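Local structure of uncharacterized ABC transporter solute-binding protein yclQ (Bacillus subtilis subsp. subtilis str. 168, 3GFV) at residues 51-54 with 55-58; 89-93 with 94-98. The protein captures the catecholate siderophore petrobactin, with or without iron, and its precursor 3,4-dihydroxybenzoate, as the solute-binding component of the YclNOPQ ABC transporter for ferric-petrobactin uptake. All blocks are in the same frame, centred on the assembly; numbering follows the deposited sequence.

Contact 1. Residues 51-54 with 55-58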
loop_
_atom_site.group_PDB
_atom_site.type_symbol
_atom_site.label_atom_id
_atom_site.label_comp_id
_atom_site.label_asym_id
_atom_site.label_seq_id
_atom_site.Cartn_x
_atom_site.Cartn_y
_atom_site.Cartn_z
ATOM N N LEU A 51 -10.582 7.761 -10.296
ATOM C CA LEU A 51 -11.322 7.621 -11.544
ATOM C C LEU A 51 -12.701 8.273 -11.448
ATOM O O LEU A 51 -13.487 8.196 -12.384
ATOM C CB LEU A 51 -11.466 6.144 -11.911
ATOM C CG LEU A 51 -10.134 5.418 -12.082
ATOM C CD1 LEU A 51 -10.358 3.940 -12.327
ATOM C CD2 LEU A 51 -9.340 6.040 -13.212
ATOM N N GLY A 52 -12.987 8.906 -10.313
ATOM C CA GLY A 52 -14.263 9.571 -10.110
ATOM C C GLY A 52 -15.414 8.603 -9.918
ATOM O O GLY A 52 -16.526 8.853 -10.372
ATOM N N LEU A 53 -15.163 7.490 -9.237
ATOM C CA LEU A 53 -16.197 6.470 -9.078
ATOM C C LEU A 53 -16.694 6.321 -7.642
ATOM O O LEU A 53 -17.176 5.254 -7.280
ATOM C CB LEU A 53 -15.684 5.111 -9.560
ATOM C CG LEU A 53 -15.398 5.030 -11.063
ATOM C CD1 LEU A 53 -14.537 3.825 -11.370
ATOM C CD2 LEU A 53 -16.718 4.981 -11.845
ATOM N N ASP A 54 -16.588 7.380 -6.839
ATOM C CA ASP A 54 -17.009 7.318 -5.423
ATOM C C ASP A 54 -18.463 6.830 -5.314
ATOM O O ASP A 54 -18.841 6.110 -4.380
ATOM C CB ASP A 54 -16.932 8.709 -4.763
ATOM C CG ASP A 54 -15.511 9.193 -4.530
ATOM O OD1 ASP A 54 -15.337 10.401 -4.250
ATOM O OD2 ASP A 54 -14.577 8.384 -4.621
ATOM N N ASP A 55 -19.281 7.231 -6.283
ATOM C CA ASP A 55 -20.715 6.979 -6.219
ATOM C C ASP A 55 -21.085 5.504 -6.225
ATOM O O ASP A 55 -22.185 5.146 -5.809
ATOM C CB ASP A 55 -21.445 7.680 -7.371
ATOM C CG ASP A 55 -21.522 9.173 -7.180
ATOM O OD1 ASP A 55 -21.259 9.642 -6.048
ATOM O OD2 ASP A 55 -21.845 9.880 -8.161
ATOM N N ILE A 56 -20.188 4.648 -6.702
ATOM C CA ILE A 56 -20.542 3.235 -6.807
ATOM C C ILE A 56 -19.930 2.388 -5.682
ATOM O O ILE A 56 -20.032 1.161 -5.676
ATOM C CB ILE A 56 -20.292 2.660 -8.232
ATOM C CG1 ILE A 56 -18.841 2.894 -8.682
ATOM C CG2 ILE A 56 -21.255 3.299 -9.236
ATOM C CD1 ILE A 56 -17.809 2.066 -7.874
ATOM N N VAL A 57 -19.296 3.056 -4.729
ATOM C CA VAL A 57 -18.790 2.359 -3.544
ATOM C C VAL A 57 -19.915 2.213 -2.532
ATOM O O VAL A 57 -20.383 3.210 -1.984
ATOM C CB VAL A 57 -17.655 3.134 -2.873
ATOM C CG1 VAL A 57 -17.116 2.359 -1.673
ATOM C CG2 VAL A 57 -16.539 3.400 -3.871
ATOM N N ALA A 58 -20.351 0.981 -2.281
ATOM C CA ALA A 58 -21.439 0.759 -1.324
ATOM C C ALA A 58 -20.973 0.749 0.127
ATOM O O ALA A 58 -21.733 1.100 1.041
ATOM C CB ALA A 58 -22.175 -0.537 -1.641
HETATM O O HOH W 1 -18.897 8.817 -8.679
#
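Leu53 and Ile56 face each other across a short 3-10 turn that carries the chain from helix 42-50 into strand 57-60 of the parallel sheet, an alpha-to-beta connection of the periplasmic-binding-protein fold. Two i to i+3 backbone bonds define the turn. Ile56 N donates to Leu53 O over 3.1 Å, and Val57 N reaches Asp54 O over the same 3.1 Å. Both N-H groups point almost straight at their acceptors, at 166° and 163°, yet each approaches from above the carbonyl plane.

The apolar contact flanks the first of these bonds at Leu53 O. Ile56 places CG1 between its backbone N and carbonyl carbon (chi1 55°), which turns that branch back toward Leu53, where CG1 lies 4.0 Å from Leu53 CB. The same branch comes close to the carbonyl, with Ile56 CG1 3.2 Å from Leu53 O and CD1 hardly farther. Both side chains also touch Phe143, so branched aliphatic residues suit this side of the turn, while Val57, buried against Leu45, begins the strand.

Charged groups come next: Asp55 is exposed, whereas Asp54 lies against Phe72 and Tyr77. Each carboxylate has a long, weak ion pair, Asp54 with Lys71 and Asp55 with Lys76, which may ease the crowding of negative charge that includes Asp49. Gly52 closes the preceding helix in a Schellman motif, where its positive phi is readily adopted by a residue without a side chain. Water 1 bridges the two segments: it donates to Gly52 O at 2.9 Å and accepts from Asp55 N, also at 2.9 Å.

Contact 2. Residues 89-93 with 94-98; sequences DKVAE and LDPDL
Leu94 and Pro96, in the short loop leading into strand 98-101, pack back on Lys90 and Val91 in a helix-terminus contact at the end of helix 88-93; the strand they lead into is the fourth in chain order of the parallel five-stranded sheet. Leu94 N is shared between two carbonyls of the last turn, Lys90 O and Val91 O, each 3.2 Å away. Both branches of this bifurcated bond are bent, at 137°, as the winding changes from i to i+4 toward i to i+3. The tighter spacing then continues: Asp95 N donates to Ala92 O over 3.0 Å.

Leu94 holds CG beside its backbone N (chi1 -62°), which lays the side chain back along the turn and brings CG within 3.3 Å of Lys90 O. An apolar leucine suits this place because it also packs on Val38 and Val80. Pro96 completes the exit: its ring carbon CD lies 3.1 Å from Val91 O, and CG is 4.2 Å from Val91 CG1. The proline and valine also share Ile115 of helix 109-115 as a neighbour.

On the outer side, Lys90 and Glu93 form a salt bridge one helical turn apart, NZ meeting OE2 at 3.1 Å from well above the carboxylate plane. Glu93 reaches it as an extended chain. Asp95 has already left the helix with positive phi; Pro96, lacking an N-H, could not continue the helical bonding either, and its buried ring packs on Val91, so that charge stays at the surface and hydrocarbon turns toward the sheet.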
loop_
_atom_site.group_PDB
_atom_site.type_symbol
_atom_site.label_atom_id
_atom_site.label_comp_id
_atom_site.label_asym_id
_atom_site.label_seq_id
_atom_site.Cartn_x
_atom_site.Cartn_y
_atom_site.Cartn_z
ATOM N N ASP A 89 -22.344 -10.024 7.695
ATOM C CA ASP A 89 -23.785 -9.814 7.601
ATOM C C ASP A 89 -24.108 -8.467 6.971
ATOM O O ASP A 89 -25.044 -8.344 6.167
ATOM C CB ASP A 89 -24.420 -9.869 8.993
ATOM C CG ASP A 89 -24.570 -11.286 9.517
ATOM O OD1 ASP A 89 -24.220 -12.241 8.799
ATOM O OD2 ASP A 89 -25.080 -11.443 10.646
ATOM N N LYS A 90 -23.358 -7.443 7.364
ATOM C CA LYS A 90 -23.571 -6.127 6.797
ATOM C C LYS A 90 -23.227 -6.118 5.309
ATOM O O LYS A 90 -23.955 -5.528 4.503
ATOM C CB LYS A 90 -22.745 -5.080 7.523
ATOM C CG LYS A 90 -23.041 -3.669 7.054
ATOM C CD LYS A 90 -24.493 -3.316 7.335
ATOM C CE LYS A 90 -24.796 -1.881 6.942
ATOM N NZ LYS A 90 -26.127 -1.445 7.455
ATOM N N VAL A 91 -22.120 -6.759 4.944
ATOM C CA VAL A 91 -21.775 -6.895 3.520
ATOM C C VAL A 91 -22.955 -7.487 2.723
ATOM O O VAL A 91 -23.350 -6.938 1.685
ATOM C CB VAL A 91 -20.488 -7.722 3.285
ATOM C CG1 VAL A 91 -20.224 -7.872 1.769
ATOM C CG2 VAL A 91 -19.295 -7.050 3.963
ATOM N N ALA A 92 -23.517 -8.589 3.224
ATOM C CA ALA A 92 -24.641 -9.266 2.589
ATOM C C ALA A 92 -25.862 -8.353 2.527
ATOM O O ALA A 92 -26.564 -8.316 1.521
ATOM C CB ALA A 92 -24.973 -10.559 3.314
ATOM N N GLU A 93 -26.081 -7.585 3.593
ATOM C CA GLU A 93 -27.230 -6.678 3.659
ATOM C C GLU A 93 -27.235 -5.629 2.542
ATOM O O GLU A 93 -28.296 -5.190 2.087
ATOM C CB GLU A 93 -27.267 -6.000 5.029
ATOM C CG GLU A 93 -28.307 -4.906 5.199
ATOM C CD GLU A 93 -28.216 -4.245 6.571
ATOM O OE1 GLU A 93 -27.739 -4.910 7.520
ATOM O OE2 GLU A 93 -28.615 -3.067 6.702
ATOM N N LEU A 94 -26.050 -5.246 2.093
ATOM C CA LEU A 94 -25.905 -4.235 1.056
ATOM C C LEU A 94 -26.262 -4.761 -0.336
ATOM O O LEU A 94 -26.406 -3.981 -1.276
ATOM C CB LEU A 94 -24.468 -3.694 1.046
ATOM C CG LEU A 94 -24.014 -2.991 2.321
ATOM C CD1 LEU A 94 -22.518 -2.707 2.266
ATOM C CD2 LEU A 94 -24.775 -1.701 2.529
ATOM N N ASP A 95 -26.403 -6.078 -0.469
ATOM C CA ASP A 95 -26.693 -6.686 -1.765
ATOM C C ASP A 95 -25.719 -6.187 -2.833
ATOM O O ASP A 95 -26.122 -5.706 -3.911
ATOM C CB ASP A 95 -28.133 -6.395 -2.191
ATOM C CG ASP A 95 -28.579 -7.265 -3.353
ATOM O OD1 ASP A 95 -28.003 -8.365 -3.527
ATOM O OD2 ASP A 95 -29.500 -6.849 -4.090
ATOM N N PRO A 96 -24.420 -6.298 -2.547
ATOM C CA PRO A 96 -23.446 -5.729 -3.484
ATOM C C PRO A 96 -23.371 -6.494 -4.803
ATOM O O PRO A 96 -23.723 -7.670 -4.868
ATOM C CB PRO A 96 -22.129 -5.855 -2.723
ATOM C CG PRO A 96 -22.332 -7.037 -1.817
ATOM C CD PRO A 96 -23.786 -7.032 -1.433
ATOM N N ASP A 97 -22.918 -5.835 -5.864
ATOM C CA ASP A 97 -22.788 -6.549 -7.131
ATOM C C ASP A 97 -21.337 -6.891 -7.458
ATOM O O ASP A 97 -21.064 -7.606 -8.415
ATOM C CB ASP A 97 -23.504 -5.816 -8.290
ATOM C CG ASP A 97 -23.149 -4.334 -8.384
ATOM O OD1 ASP A 97 -22.194 -3.861 -7.738
ATOM O OD2 ASP A 97 -23.825 -3.613 -9.149
ATOM N N LEU A 98 -20.418 -6.414 -6.611
ATOM C CA LEU A 98 -18.997 -6.752 -6.728
ATOM C C LEU A 98 -18.319 -6.555 -5.367
ATOM O O LEU A 98 -18.604 -5.581 -4.666
ATOM C CB LEU A 98 -18.309 -5.880 -7.774
ATOM C CG LEU A 98 -16.785 -6.039 -7.901
ATOM C CD1 LEU A 98 -16.386 -7.417 -8.404
ATOM C CD2 LEU A 98 -16.192 -4.954 -8.813
#

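Contact 1 comes first along the chain and closes before contact 2 opens; their centres lie about 16 Å apart, on the same side of the chain's centre. Each is a passage from a helix into a strand of one parallel sheet, contact 1 from helix 42-50 into strand 57-60 and contact 2 from helix 88-93 into strand 98-101. Strand 37-39 lies between those two strands, with Val37 bonded to Ala58 and Val38 to Leu98. The contacts meet directly where Leu94 CD1 packs 4.1 Å from Ala58 O. Both belong to the alpha/beta lobe built on this parallel sheet of the siderophore-binding protein.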